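Local coordinates for uncharacterized protein PH0321 (Pyrococcus horikoshii, PDB 3BS4) that is of unknown function but probably adopts a KaiC-like, RecA-type fold and was crystallised with an unidentified peptide bound to it, at residues W5-L10 with K35-Y40; A85-F90 with I117-A122; E190-K193 with V197-S200. All blocks are in the same frame, centred on the assembly; numbering follows the deposited sequence. Where two conformers were deposited one is given.

Contact 1 of 3, residues W5-L10 with K35-Y40; sequences WEIEEL and KDILFY
I7 and Y40 meet where the N-terminal segment runs past helix 34-47, and the close packing lies on the apolar side of this pair. CD1 of I7 reaches 3.7 Å from CG2 of I37, the two branched side chains crossing at about a right angle. The extended end of I7 (chi2 172°) brings this tip nearer the helix than its CB. With CG anti to the backbone N (chi1 179°), the Y40 ring reaches the other segment, where CE2 of Y40 meets the carbonyl O of E6 at 3.4 Å, in the plane of the ring. CG1 of I7 comes obliquely to CE2 of Y40, more loosely at 4.2 Å. The other side of the contact is polar and only partly covered: E6, in a backbone conformation with positive phi (68°), turns its carboxylate to R44 and K45, both further along helix 34-47, and forms a salt bridge with each. I7 itself takes the N-cap position of helix 8-14. Strand 247-252 touches I7 through L250 and Y40 through E247 and P248, while Y241 and F243 of strand 238-244 pack on I37, so segment 5-10 and helix 34-47 meet against these antiparallel strands.

Contact 2 of 3, residues A85-F90 with I117-A122; sequences AIVDTF and IKYAKA
The segment 85-90 leaves strand 84-87 through an inverse gamma turn centred on D88 and enters helix 89-94, coming nearest to helix 115-132 where the CA atoms of V87 and A122 are 7.5 Å apart. V87 points toward that helix and splits its two methyls between two partners. V87 CG1, anti to the backbone N (chi1 180°), meets the Y119 ring at its edge, 3.6 Å from CE1 of Y119, and V87 CG2 lies 4.2 Å from CB of A122. This is the parallel part of the sheet, consistent with a KaiC-like domain: strand 84-87 lies between 51-56 and 103-104, and helix 115-132 packs against it. OG1 of T89 lies in the plane of the Y119 ring, at its edge, and is hydrogen-bonded to the OH of Y119 at 2.7 Å. The phenol oxygen also bonds to the OH of Y151, so two hydroxyls grip it in a buried setting and restrain the position of the ring. F55 meets Y119 edge-to-face, and the bound peptide packs on Y119 with a polar side chain. At the turn, D88 is the N-cap of helix 89-94, its OD1 accepting from the backbone N of G91.

Contact 3 of 3, residues E190-K193 with V197-S200; sequences EGVK and VLLS
V192 and L198 cross at about a right angle, one branch of each doing the touching: CG1 of V192 and CD2 of L198 lie 4.1 Å apart. L198 sends its side chain from helix 195-204 toward the loop with CG anti to the backbone N (chi1 -162°), which puts CD2 alongside the main chain of the loop as well as its valine. CD2 of L198 is 4.2 Å from the carbonyl O of V192 and 4.5 Å from the O of G191. Both oxygens have polar partners: W189 NE1 donates to the O of V192 and H26 NE2 to the O of G191. W189 and H26 also touch L198. The contact is small and lies at the surface, with both V192 and L198 partly exposed.

K193 follows a different course. Its chain runs extended beside the loop and bends at its last torsion, and NZ of K193 donates to the carbonyl O of E190 at 2.7 Å, lying 41° out of the carbonyl plane with a C=O...N angle of 132°. This bond closes the loop on itself, passing close by G191, which has positive phi. E190 directs its carboxylate elsewhere, with OE2 bonded to the hydroxyls of Y59 and S147. Such a compact strand-loop-helix connection, in which a loop residue packs on the first turn of the following helix, here joins the end of central strand 184-190 to helix 195-204, consistent with the RecA-like alpha/beta fold expected of a KaiC-like domain.

The three contacts follow one another along the chain, each closing before the next begins. Contacts 1 and 2 lie on opposite sides of the chain's centre, with their centres 25 Å apart and nearest atoms about 9 Å apart. Contact 3 is centred 21 Å from contact 1 and 22 Å from contact 2. One sheet connects them: contact 2 lies by strand 84-87 near one edge, contact 3 follows the central strand 184-190, and contact 1 lies beside the antiparallel strands at the other end. Contacts 1 and 3 meet directly, K35 NZ forming a 2.9 Å salt bridge with E190 OE1, which ties the start of helix 34-47 to the end of strand 184-190.

Contact 1 of 3, residues W5-L10 with K35-Y40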
ATOM      1  N   TRP A   5      -9.772  -5.181   8.577  1.00 22.12           N
ATOM      2  CA  TRP A   5      -8.361  -5.491   8.315  1.00 21.83           C
ATOM      3  C   TRP A   5      -8.163  -6.742   7.456  1.00 22.87           C
ATOM      4  O   TRP A   5      -7.049  -7.001   6.992  1.00 22.58           O
ATOM      5  CB  TRP A   5      -7.654  -5.715   9.649  1.00 21.61           C
ATOM      6  CG  TRP A   5      -7.464  -4.476  10.434  1.00 20.11           C
ATOM      7  CD1 TRP A   5      -8.252  -4.003  11.452  1.00 19.45           C
ATOM      8  CD2 TRP A   5      -6.394  -3.538  10.286  1.00 20.28           C
ATOM      9  NE1 TRP A   5      -7.735  -2.829  11.943  1.00 20.42           N
ATOM     10  CE2 TRP A   5      -6.599  -2.513  11.236  1.00 19.91           C
ATOM     11  CE3 TRP A   5      -5.296  -3.457   9.428  1.00 20.08           C
ATOM     12  CZ2 TRP A   5      -5.741  -1.416  11.359  1.00 21.29           C
ATOM     13  CZ3 TRP A   5      -4.430  -2.375   9.558  1.00 19.49           C
ATOM     14  CH2 TRP A   5      -4.659  -1.368  10.508  1.00 19.68           C
ATOM     15  N   GLU A   6      -9.233  -7.535   7.286  1.00 23.09           N
ATOM     16  CA  GLU A   6      -9.207  -8.857   6.633  1.00 24.74           C
ATOM     17  C   GLU A   6      -8.450  -9.922   7.428  1.00 25.19           C
ATOM     18  O   GLU A   6      -8.129 -11.005   6.911  1.00 25.59           O
ATOM     19  CB  GLU A   6      -8.681  -8.770   5.192  1.00 24.88           C
ATOM     20  CG  GLU A   6      -9.444  -7.775   4.313  1.00 26.24           C
ATOM     21  CD  GLU A   6     -10.893  -8.169   4.057  1.00 28.48           C
ATOM     22  OE1 GLU A   6     -11.219  -9.380   4.052  1.00 29.93           O
ATOM     23  OE2 GLU A   6     -11.709  -7.257   3.833  1.00 30.38           O
ATOM     24  N   ILE A   7      -8.177  -9.590   8.686  1.00 25.98           N
ATOM     25  CA  ILE A   7      -7.527 -10.468   9.641  1.00 27.16           C
ATOM     26  C   ILE A   7      -8.338 -10.306  10.918  1.00 27.12           C
ATOM     27  O   ILE A   7      -8.374  -9.228  11.508  1.00 26.89           O
ATOM     28  CB  ILE A   7      -6.050 -10.075   9.847  1.00 27.18           C
ATOM     29  CG1 ILE A   7      -5.281 -10.249   8.527  1.00 27.66           C
ATOM     30  CG2 ILE A   7      -5.408 -10.906  10.973  1.00 27.71           C
ATOM     31  CD1 ILE A   7      -3.851  -9.720   8.557  1.00 27.58           C
ATOM     32  N   GLU A   8      -9.020 -11.380  11.309  1.00 28.09           N
ATOM     33  CA  GLU A   8     -10.011 -11.326  12.380  1.00 29.03           C
ATOM     34  C   GLU A   8      -9.432 -10.848  13.710  1.00 28.26           C
ATOM     35  O   GLU A   8     -10.068 -10.085  14.445  1.00 28.15           O
ATOM     36  CB  GLU A   8     -10.678 -12.697  12.541  1.00 29.79           C
ATOM     37  CG  GLU A   8     -11.826 -12.724  13.555  1.00 33.97           C
ATOM     38  CD  GLU A   8     -13.140 -12.139  13.028  1.00 39.42           C
ATOM     39  OE1 GLU A   8     -13.165 -11.541  11.919  1.00 41.35           O
ATOM     40  OE2 GLU A   8     -14.164 -12.291  13.739  1.00 41.07           O
ATOM     41  N   GLU A   9      -8.209 -11.282  14.012  1.00 27.66           N
ATOM     42  CA  GLU A   9      -7.554 -10.884  15.254  1.00 27.59           C
ATOM     43  C   GLU A   9      -7.352  -9.374  15.356  1.00 26.74           C
ATOM     44  O   GLU A   9      -7.481  -8.797  16.426  1.00 26.43           O
ATOM     45  CB  GLU A   9      -6.226 -11.623  15.412  1.00 28.34           C
ATOM     46  CG  GLU A   9      -6.410 -13.104  15.741  1.00 32.74           C
ATOM     47  CD  GLU A   9      -6.618 -13.363  17.232  1.00 38.09           C
ATOM     48  OE1 GLU A   9      -7.065 -12.449  17.970  1.00 40.21           O
ATOM     49  OE2 GLU A   9      -6.331 -14.496  17.679  1.00 41.34           O
ATOM     50  N   LEU A  10      -7.038  -8.734  14.232  1.00 25.73           N
ATOM     51  CA  LEU A  10      -6.913  -7.286  14.220  1.00 25.27           C
ATOM     52  C   LEU A  10      -8.259  -6.584  14.401  1.00 25.40           C
ATOM     53  O   LEU A  10      -8.383  -5.654  15.209  1.00 25.13           O
ATOM     54  CB  LEU A  10      -6.223  -6.809  12.938  1.00 25.09           C
ATOM     55  CG  LEU A  10      -4.741  -7.145  12.785  1.00 24.56           C
ATOM     56  CD1 LEU A  10      -4.249  -6.668  11.419  1.00 23.66           C
ATOM     57  CD2 LEU A  10      -3.892  -6.518  13.898  1.00 26.46           C
ATOM     58  N   LYS A  35       5.530  -7.946   4.571  1.00 19.24           N
ATOM     59  CA  LYS A  35       5.099  -7.680   3.199  1.00 20.49           C
ATOM     60  C   LYS A  35       4.032  -8.683   2.767  1.00 19.77           C
ATOM     61  O   LYS A  35       3.050  -8.328   2.102  1.00 19.47           O
ATOM     62  CB  LYS A  35       6.322  -7.712   2.265  1.00 20.81           C
ATOM     63  CG  LYS A  35       6.060  -7.629   0.778  1.00 23.69           C
ATOM     64  CD  LYS A  35       7.344  -7.361  -0.015  1.00 24.18           C
ATOM     65  CE  LYS A  35       8.511  -8.295   0.354  1.00 27.50           C
ATOM     66  NZ  LYS A  35       9.727  -8.023  -0.480  1.00 27.94           N
ATOM     67  N   ASP A  36       4.206  -9.937   3.172  1.00 19.77           N
ATOM     68  CA  ASP A  36       3.221 -10.976   2.837  1.00 20.52           C
ATOM     69  C   ASP A  36       1.880 -10.751   3.530  1.00 19.92           C
ATOM     70  O   ASP A  36       0.836 -11.125   2.995  1.00 20.88           O
ATOM     71  CB  ASP A  36       3.752 -12.367   3.193  1.00 21.11           C
ATOM     72  CG  ASP A  36       4.764 -12.886   2.192  1.00 26.76           C
ATOM     73  OD1 ASP A  36       4.778 -12.394   1.028  1.00 30.37           O
ATOM     74  OD2 ASP A  36       5.520 -13.821   2.567  1.00 28.96           O
ATOM     75  N   ILE A  37       1.891 -10.127   4.713  1.00 18.93           N
ATOM     76  CA  ILE A  37       0.634  -9.787   5.387  1.00 19.24           C
ATOM     77  C   ILE A  37      -0.100  -8.748   4.530  1.00 19.47           C
ATOM     78  O   ILE A  37      -1.315  -8.853   4.304  1.00 20.14           O
ATOM     79  CB  ILE A  37       0.845  -9.261   6.830  1.00 18.97           C
ATOM     80  CG1 ILE A  37       1.420 -10.381   7.709  1.00 19.24           C
ATOM     81  CG2 ILE A  37      -0.463  -8.773   7.408  1.00 21.33           C
ATOM     82  CD1 ILE A  37       1.799  -9.918   9.076  1.00 19.29           C
ATOM     83  N   LEU A  38       0.647  -7.757   4.031  1.00 18.98           N
ATOM     84  CA  LEU A  38       0.028  -6.735   3.192  1.00 18.46           C
ATOM     85  C   LEU A  38      -0.500  -7.314   1.880  1.00 17.83           C
ATOM     86  O   LEU A  38      -1.605  -6.935   1.453  1.00 17.75           O
ATOM     87  CB  LEU A  38       0.981  -5.568   2.912  1.00 18.32           C
ATOM     88  CG  LEU A  38       0.263  -4.376   2.266  1.00 19.77           C
ATOM     89  CD1 LEU A  38      -0.992  -3.974   3.039  1.00 19.66           C
ATOM     90  CD2 LEU A  38       1.157  -3.193   2.170  1.00 21.71           C
ATOM     91  N   PHE A  39       0.260  -8.207   1.244  1.00 18.15           N
ATOM     92  CA  PHE A  39      -0.242  -8.844   0.015  1.00 18.69           C
ATOM     93  C   PHE A  39      -1.489  -9.677   0.299  1.00 18.54           C
ATOM     94  O   PHE A  39      -2.414  -9.718  -0.508  1.00 18.31           O
ATOM     95  CB  PHE A  39       0.844  -9.660  -0.684  1.00 19.51           C
ATOM     96  CG  PHE A  39       1.706  -8.834  -1.606  1.00 22.89           C
ATOM     97  CD1 PHE A  39       1.247  -8.475  -2.874  1.00 24.87           C
ATOM     98  CD2 PHE A  39       2.979  -8.441  -1.219  1.00 26.45           C
ATOM     99  CE1 PHE A  39       2.048  -7.713  -3.747  1.00 26.41           C
ATOM    100  CE2 PHE A  39       3.789  -7.669  -2.079  1.00 27.04           C
ATOM    101  CZ  PHE A  39       3.321  -7.309  -3.344  1.00 25.71           C
ATOM    102  N   TYR A  40      -1.532 -10.314   1.462  1.00 18.26           N
ATOM    103  CA  TYR A  40      -2.743 -11.024   1.850  1.00 18.95           C
ATOM    104  C   TYR A  40      -3.954 -10.096   1.920  1.00 18.99           C
ATOM    105  O   TYR A  40      -4.997 -10.384   1.333  1.00 18.96           O
ATOM    106  CB  TYR A  40      -2.522 -11.742   3.178  1.00 19.01           C
ATOM    107  CG  TYR A  40      -3.751 -12.469   3.650  1.00 20.69           C
ATOM    108  CD1 TYR A  40      -4.085 -13.715   3.119  1.00 22.09           C
ATOM    109  CD2 TYR A  40      -4.596 -11.893   4.608  1.00 21.06           C
ATOM    110  CE1 TYR A  40      -5.225 -14.378   3.541  1.00 23.69           C
ATOM    111  CE2 TYR A  40      -5.752 -12.559   5.045  1.00 22.66           C
ATOM    112  CZ  TYR A  40      -6.048 -13.802   4.495  1.00 22.82           C
ATOM    113  OH  TYR A  40      -7.190 -14.462   4.904  1.00 25.28           O
TER

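Contact 2 of 3, residues A85-F90 with I117-A122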
ATOM      1  N   ALA A  85      -6.344  -0.906 -10.819  1.00 18.50           N
ATOM      2  CA  ALA A  85      -5.552   0.043 -11.614  1.00 18.02           C
ATOM      3  C   ALA A  85      -4.134  -0.000 -11.070  1.00 18.51           C
ATOM      4  O   ALA A  85      -3.952  -0.026  -9.859  1.00 19.37           O
ATOM      5  CB  ALA A  85      -6.108   1.441 -11.498  1.00 18.88           C
ATOM      6  N   ILE A  86      -3.147  -0.026 -11.962  1.00 17.97           N
ATOM      7  CA  ILE A  86      -1.747  -0.043 -11.526  1.00 18.68           C
ATOM      8  C   ILE A  86      -1.030   1.134 -12.139  1.00 19.20           C
ATOM      9  O   ILE A  86      -1.112   1.348 -13.356  1.00 20.63           O
ATOM     10  CB  ILE A  86      -1.010  -1.354 -11.911  1.00 18.63           C
ATOM     11  CG1 ILE A  86      -1.693  -2.560 -11.252  1.00 19.31           C
ATOM     12  CG2 ILE A  86       0.468  -1.278 -11.500  1.00 18.81           C
ATOM     13  CD1 ILE A  86      -1.121  -3.922 -11.626  1.00 19.22           C
ATOM     14  N   VAL A  87      -0.349   1.917 -11.302  1.00 18.17           N
ATOM     15  CA  VAL A  87       0.631   2.870 -11.827  1.00 18.81           C
ATOM     16  C   VAL A  87       1.972   2.163 -11.705  1.00 18.42           C
ATOM     17  O   VAL A  87       2.447   1.897 -10.595  1.00 18.53           O
ATOM     18  CB  VAL A  87       0.645   4.192 -11.054  1.00 18.17           C
ATOM     19  CG1 VAL A  87       1.696   5.158 -11.635  1.00 20.64           C
ATOM     20  CG2 VAL A  87      -0.751   4.844 -11.022  1.00 20.42           C
ATOM     21  N   ASP A  88       2.570   1.831 -12.837  1.00 17.99           N
ATOM     22  CA  ASP A  88       3.832   1.100 -12.821  1.00 17.01           C
ATOM     23  C   ASP A  88       5.000   2.063 -12.706  1.00 16.54           C
ATOM     24  O   ASP A  88       5.695   2.378 -13.675  1.00 16.36           O
ATOM     25  CB  ASP A  88       3.955   0.166 -14.030  1.00 18.35           C
ATOM     26  CG  ASP A  88       5.199  -0.699 -13.973  1.00 19.47           C
ATOM     27  OD1 ASP A  88       5.911  -0.673 -12.955  1.00 19.19           O
ATOM     28  OD2 ASP A  88       5.465  -1.434 -14.952  1.00 23.11           O
ATOM     29  N   THR A  89       5.197   2.538 -11.485  1.00 15.83           N
ATOM     30  CA  THR A  89       6.268   3.471 -11.186  1.00 15.63           C
ATOM     31  C   THR A  89       7.634   2.825 -11.440  1.00 15.78           C
ATOM     32  O   THR A  89       8.555   3.461 -11.984  1.00 15.40           O
ATOM     33  CB  THR A  89       6.106   3.957  -9.734  1.00 16.27           C
ATOM     34  OG1 THR A  89       4.830   4.608  -9.627  1.00 16.07           O
ATOM     35  CG2 THR A  89       7.208   4.947  -9.351  1.00 17.14           C
ATOM     36  N   PHE A  90       7.775   1.563 -11.058  1.00 15.34           N
ATOM     37  CA  PHE A  90       9.035   0.860 -11.276  1.00 15.63           C
ATOM     38  C   PHE A  90       9.389   0.865 -12.764  1.00 16.01           C
ATOM     39  O   PHE A  90      10.511   1.237 -13.145  1.00 16.17           O
ATOM     40  CB  PHE A  90       8.940  -0.570 -10.748  1.00 15.84           C
ATOM     41  CG  PHE A  90      10.234  -1.337 -10.867  1.00 15.74           C
ATOM     42  CD1 PHE A  90      11.134  -1.374  -9.797  1.00 17.44           C
ATOM     43  CD2 PHE A  90      10.581  -1.967 -12.064  1.00 18.60           C
ATOM     44  CE1 PHE A  90      12.334  -2.054  -9.915  1.00 17.50           C
ATOM     45  CE2 PHE A  90      11.774  -2.659 -12.182  1.00 17.21           C
ATOM     46  CZ  PHE A  90      12.648  -2.698 -11.101  1.00 17.53           C
ATOM     47  N   ILE A 117       2.311  15.669  -9.126  1.00 18.43           N
ATOM     48  CA  ILE A 117       1.278  16.056 -10.101  1.00 19.54           C
ATOM     49  C   ILE A 117       1.071  14.969 -11.162  1.00 18.76           C
ATOM     50  O   ILE A 117      -0.057  14.752 -11.644  1.00 19.56           O
ATOM     51  CB  ILE A 117       1.534  17.479 -10.713  1.00 20.39           C
ATOM     52  CG1 ILE A 117       0.301  17.984 -11.461  1.00 24.43           C
ATOM     53  CG2 ILE A 117       2.752  17.503 -11.597  1.00 23.83           C
ATOM     54  CD1 ILE A 117      -0.633  18.756 -10.548  1.00 27.82           C
ATOM     55  N   LYS A 118       2.138  14.261 -11.521  1.00 17.81           N
ATOM     56  CA  LYS A 118       1.998  13.169 -12.484  1.00 17.29           C
ATOM     57  C   LYS A 118       1.161  12.018 -11.897  1.00 17.38           C
ATOM     58  O   LYS A 118       0.320  11.430 -12.594  1.00 17.99           O
ATOM     59  CB  LYS A 118       3.355  12.708 -13.009  1.00 17.63           C
ATOM     60  CG  LYS A 118       4.002  13.813 -13.850  1.00 17.48           C
ATOM     61  CD  LYS A 118       5.268  13.370 -14.557  1.00 19.88           C
ATOM     62  CE  LYS A 118       5.662  14.468 -15.554  1.00 20.27           C
ATOM     63  NZ  LYS A 118       6.975  14.161 -16.204  1.00 22.29           N
ATOM     64  N   TYR A 119       1.359  11.726 -10.609  1.00 16.57           N
ATOM     65  CA  TYR A 119       0.492  10.737  -9.956  1.00 16.64           C
ATOM     66  C   TYR A 119      -0.957  11.209  -9.923  1.00 16.83           C
ATOM     67  O   TYR A 119      -1.881  10.422 -10.150  1.00 17.42           O
ATOM     68  CB  TYR A 119       0.919  10.473  -8.521  1.00 16.66           C
ATOM     69  CG  TYR A 119       1.950   9.384  -8.340  1.00 15.96           C
ATOM     70  CD1 TYR A 119       1.881   8.182  -9.048  1.00 18.43           C
ATOM     71  CD2 TYR A 119       2.934   9.521  -7.375  1.00 16.98           C
ATOM     72  CE1 TYR A 119       2.837   7.166  -8.840  1.00 20.32           C
ATOM     73  CE2 TYR A 119       3.878   8.529  -7.162  1.00 17.61           C
ATOM     74  CZ  TYR A 119       3.837   7.371  -7.895  1.00 18.94           C
ATOM     75  OH  TYR A 119       4.770   6.395  -7.642  1.00 19.59           O
ATOM     76  N   ALA A 120      -1.154  12.486  -9.612  1.00 16.51           N
ATOM     77  CA  ALA A 120      -2.514  13.004  -9.438  1.00 17.95           C
ATOM     78  C   ALA A 120      -3.285  12.871 -10.738  1.00 18.12           C
ATOM     79  O   ALA A 120      -4.456  12.519 -10.735  1.00 18.82           O
ATOM     80  CB  ALA A 120      -2.469  14.463  -8.984  1.00 18.25           C
ATOM     81  N   LYS A 121      -2.609  13.132 -11.849  1.00 18.82           N
ATOM     82  CA  LYS A 121      -3.225  13.028 -13.162  0.50 19.18           C
ATOM     83  C   LYS A 121      -3.615  11.581 -13.460  1.00 19.20           C
ATOM     84  O   LYS A 121      -4.710  11.325 -13.943  1.00 19.33           O
ATOM     85  CB  LYS A 121      -2.278  13.584 -14.229  0.50 19.90           C
ATOM     86  CG  LYS A 121      -1.875  15.027 -13.963  0.50 21.27           C
ATOM     87  CD  LYS A 121      -0.901  15.550 -15.015  0.50 23.79           C
ATOM     88  CE  LYS A 121      -0.562  17.018 -14.789  0.50 26.84           C
ATOM     89  NZ  LYS A 121      -1.728  17.914 -14.958  0.50 27.20           N
ATOM     90  N   ALA A 122      -2.718  10.642 -13.145  1.00 18.25           N
ATOM     91  CA  ALA A 122      -2.997   9.200 -13.363  1.00 17.44           C
ATOM     92  C   ALA A 122      -4.169   8.764 -12.516  1.00 17.60           C
ATOM     93  O   ALA A 122      -5.074   8.073 -12.995  1.00 18.27           O
ATOM     94  CB  ALA A 122      -1.765   8.339 -13.024  1.00 17.79           C
TER

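Contact 3 of 3, residues E190-K193 with V197-S200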
ATOM      1  N   GLU A 190       9.801  -1.098   3.697  1.00 13.95           N
ATOM      2  CA  GLU A 190      10.662  -2.267   3.925  1.00 15.80           C
ATOM      3  C   GLU A 190      11.991  -1.826   4.503  1.00 16.85           C
ATOM      4  O   GLU A 190      12.735  -1.091   3.849  1.00 18.33           O
ATOM      5  CB  GLU A 190      10.859  -3.033   2.605  1.00 15.38           C
ATOM      6  CG  GLU A 190       9.530  -3.525   2.038  1.00 16.99           C
ATOM      7  CD  GLU A 190       9.665  -4.341   0.762  1.00 19.57           C
ATOM      8  OE1 GLU A 190      10.299  -5.420   0.783  1.00 25.04           O
ATOM      9  OE2 GLU A 190       9.106  -3.923  -0.253  1.00 22.33           O
ATOM     10  N   GLY A 191      12.277  -2.273   5.720  1.00 16.73           N
ATOM     11  CA  GLY A 191      13.575  -1.992   6.360  1.00 17.68           C
ATOM     12  C   GLY A 191      13.573  -0.695   7.141  1.00 18.87           C
ATOM     13  O   GLY A 191      12.518  -0.210   7.578  1.00 18.56           O
ATOM     14  N   VAL A 192      14.757  -0.133   7.358  1.00 19.26           N
ATOM     15  CA  VAL A 192      14.840   1.145   8.061  1.00 20.58           C
ATOM     16  C   VAL A 192      15.257   2.174   7.035  1.00 21.47           C
ATOM     17  O   VAL A 192      14.434   3.005   6.607  1.00 20.77           O
ATOM     18  CB  VAL A 192      15.799   1.075   9.284  1.00 20.78           C
ATOM     19  CG1 VAL A 192      15.810   2.397  10.026  1.00 22.80           C
ATOM     20  CG2 VAL A 192      15.349  -0.064  10.212  1.00 22.24           C
ATOM     21  N   LYS A 193      16.522   2.083   6.608  1.00 21.92           N
ATOM     22  CA  LYS A 193      17.078   2.833   5.467  1.00 23.30           C
ATOM     23  C   LYS A 193      17.370   4.313   5.731  1.00 23.76           C
ATOM     24  O   LYS A 193      18.495   4.773   5.479  1.00 24.69           O
ATOM     25  CB  LYS A 193      16.226   2.668   4.204  1.00 23.14           C
ATOM     26  CG  LYS A 193      16.095   1.208   3.755  1.00 24.92           C
ATOM     27  CD  LYS A 193      15.293   1.062   2.476  1.00 25.04           C
ATOM     28  CE  LYS A 193      15.431  -0.362   1.896  1.00 28.01           C
ATOM     29  NZ  LYS A 193      15.206  -1.442   2.898  1.00 30.60           N
ATOM     30  N   VAL A 197      13.220   9.936   7.101  1.00 18.61           N
ATOM     31  CA  VAL A 197      12.092   9.704   6.192  1.00 17.99           C
ATOM     32  C   VAL A 197      11.053   8.807   6.870  1.00 18.37           C
ATOM     33  O   VAL A 197       9.839   9.021   6.759  1.00 17.56           O
ATOM     34  CB  VAL A 197      12.531   9.105   4.832  1.00 18.13           C
ATOM     35  CG1 VAL A 197      11.298   8.911   3.936  1.00 18.32           C
ATOM     36  CG2 VAL A 197      13.593   9.986   4.157  1.00 19.92           C
ATOM     37  N   LEU A 198      11.529   7.802   7.599  1.00 18.44           N
ATOM     38  CA  LEU A 198      10.629   6.944   8.345  1.00 19.28           C
ATOM     39  C   LEU A 198       9.832   7.724   9.387  1.00 19.39           C
ATOM     40  O   LEU A 198       8.656   7.463   9.605  1.00 19.67           O
ATOM     41  CB  LEU A 198      11.438   5.825   8.996  1.00 19.23           C
ATOM     42  CG  LEU A 198      10.777   4.557   9.499  1.00 21.53           C
ATOM     43  CD1 LEU A 198       9.831   3.907   8.489  1.00 20.93           C
ATOM     44  CD2 LEU A 198      11.913   3.596   9.890  1.00 20.55           C
ATOM     45  N   LEU A 199      10.463   8.718  10.017  1.00 19.51           N
ATOM     46  CA  LEU A 199       9.760   9.590  10.956  1.00 20.01           C
ATOM     47  C   LEU A 199       8.591  10.319  10.284  1.00 18.90           C
ATOM     48  O   LEU A 199       7.505  10.423  10.848  1.00 19.35           O
ATOM     49  CB  LEU A 199      10.738  10.625  11.507  1.00 21.66           C
ATOM     50  CG  LEU A 199      10.603  11.169  12.917  1.00 24.46           C
ATOM     51  CD1 LEU A 199      10.440  10.044  13.967  1.00 24.99           C
ATOM     52  CD2 LEU A 199      11.834  12.037  13.219  1.00 22.87           C
ATOM     53  N   SER A 200       8.816  10.812   9.071  1.00 17.13           N
ATOM     54  CA  SER A 200       7.780  11.537   8.339  1.00 16.90           C
ATOM     55  C   SER A 200       6.625  10.625   7.962  1.00 17.06           C
ATOM     56  O   SER A 200       5.459  11.003   8.100  1.00 17.34           O
ATOM     57  CB  SER A 200       8.384  12.211   7.100  1.00 17.31           C
ATOM     58  OG  SER A 200       7.413  12.963   6.384  1.00 17.35           O
TER